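Local coordinates for major Capsid Protein VP1 (Chimpanzee polyomavirus Bob, PDB 6Y9I) that forms the pentameric building blocks of the polyomavirus capsid and, as the major coat protein, probably recognises glycan receptors on host cells, at residues 163-166 and 167-170. Sequence-based numbering, arbitrary orientation.
Sequences TIHP and NDIA
With CG beside its own backbone N (chi1 -66°), D168 folds its carboxylate back over the H165 amide, while I164 sets CG1 anti to its backbone N (chi1 -177°), which carries CD1 to I169. A nearly straight bond results: H165 N donates to D168 OD2 over 3.0 Å, arriving from above the carboxylate plane. Aspartate suits this place because its short arm carries an acceptor back to the amide, and D168 N returns a weak bond to H165 O. OD2 also accepts from a water that donates to T163 O as well, a second tie to the incoming loop. Beside it runs the H165 side chain, pointing the same way, with CD2 3.6 Å from D168 OD2 and the ring tilted 57° to the carboxylate. The ring's ND1 bonds to E201, and Y155 stacks on the imidazole. The two isoleucines cross at about a right angle, I164 CD1 lying 3.6 Å from I169 CD1; isoleucine suits the spot because its apolar end can lie against another, and I169 also touches W202. P166 stands at the helix start, where its missing N-H costs no hydrogen bond. Its carbonyl serves two donors: A170 N at 2.9 Å from P166 O, in the carbonyl plane, and I169 N, from above it. The D168 carboxylate on the H165 amide is one half of a capping box, whose other half the H165 side chain does not supply; it marks the start of the short helix that runs to A170, in the long connection after strand 142-146, outside the antiparallel jelly-roll sheets of the polyomavirus VP1 fold.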
loop_
_atom_site.group_PDB
_atom_site.type_symbol
_atom_site.label_atom_id
_atom_site.label_comp_id
_atom_site.label_asym_id
_atom_site.label_seq_id
_atom_site.Cartn_x
_atom_site.Cartn_y
_atom_site.Cartn_z
ATOM N N THR A 163 10.250 -23.441 26.815
ATOM C CA THR A 163 9.485 -22.198 26.606
ATOM C C THR A 163 8.626 -21.957 27.828
ATOM O O THR A 163 8.388 -22.925 28.586
ATOM C CB THR A 163 8.565 -22.248 25.373
ATOM O OG1 THR A 163 7.804 -23.459 25.276
ATOM C CG2 THR A 163 9.364 -22.095 24.105
ATOM N N ILE A 164 8.200 -20.704 27.989
ATOM C CA ILE A 164 7.242 -20.284 29.033
ATOM C C ILE A 164 5.968 -19.842 28.328
ATOM O O ILE A 164 6.053 -19.174 27.287
ATOM C CB ILE A 164 7.819 -19.195 29.944
ATOM C CG1 ILE A 164 6.845 -18.827 31.060
ATOM C CG2 ILE A 164 8.253 -17.970 29.161
ATOM C CD1 ILE A 164 7.540 -18.396 32.328
ATOM N N HIS A 165 4.835 -20.215 28.898
ATOM C CA HIS A 165 3.479 -19.875 28.422
ATOM C C HIS A 165 2.836 -18.924 29.418
ATOM O O HIS A 165 3.157 -18.928 30.605
ATOM C CB HIS A 165 2.686 -21.170 28.214
ATOM C CG HIS A 165 3.455 -22.172 27.430
ATOM N ND1 HIS A 165 3.775 -21.967 26.100
ATOM C CD2 HIS A 165 3.997 -23.358 27.778
ATOM C CE1 HIS A 165 4.479 -22.988 25.661
ATOM N NE2 HIS A 165 4.634 -23.857 26.667
ATOM N N PRO A 166 1.904 -18.071 28.956
ATOM C CA PRO A 166 1.217 -17.155 29.851
ATOM C C PRO A 166 0.591 -17.800 31.098
ATOM O O PRO A 166 0.684 -17.179 32.123
ATOM C CB PRO A 166 0.135 -16.559 28.946
ATOM C CG PRO A 166 0.773 -16.568 27.579
ATOM C CD PRO A 166 1.536 -17.872 27.543
ATOM N N ASN A 167 -0.015 -18.986 30.990
ATOM C CA ASN A 167 -0.665 -19.624 32.163
ATOM C C ASN A 167 0.350 -20.162 33.183
ATOM O O ASN A 167 -0.070 -20.285 34.355
ATOM C CB ASN A 167 -1.699 -20.688 31.812
ATOM C CG ASN A 167 -2.739 -20.723 32.908
ATOM O OD1 ASN A 167 -3.109 -19.675 33.437
ATOM N ND2 ASN A 167 -3.172 -21.908 33.296
ATOM N N ASP A 168 1.597 -20.428 32.782
ATOM C CA ASP A 168 2.741 -20.734 33.674
ATOM C C ASP A 168 2.869 -19.569 34.645
ATOM O O ASP A 168 3.203 -19.807 35.787
ATOM C CB ASP A 168 4.071 -20.942 32.928
ATOM C CG ASP A 168 4.137 -22.172 32.026
ATOM O OD1 ASP A 168 3.350 -23.109 32.260
ATOM O OD2 ASP A 168 4.977 -22.204 31.072
ATOM N N ILE A 169 2.575 -18.349 34.212
ATOM C CA ILE A 169 2.671 -17.167 35.105
ATOM C C ILE A 169 1.314 -16.925 35.745
ATOM O O ILE A 169 1.278 -16.797 36.957
ATOM C CB ILE A 169 3.219 -15.946 34.349
ATOM C CG1 ILE A 169 4.684 -16.206 34.012
ATOM C CG2 ILE A 169 3.030 -14.676 35.164
ATOM C CD1 ILE A 169 5.085 -15.749 32.666
ATOM N N ALA A 170 0.243 -16.898 34.964
ATOM C CA ALA A 170 -1.105 -16.507 35.432
ATOM C C ALA A 170 -1.686 -17.590 36.360
ATOM O O ALA A 170 -2.451 -17.215 37.263
ATOM C CB ALA A 170 -1.995 -16.267 34.244
HETATM O O HOH W 1 6.912 -24.295 30.116
#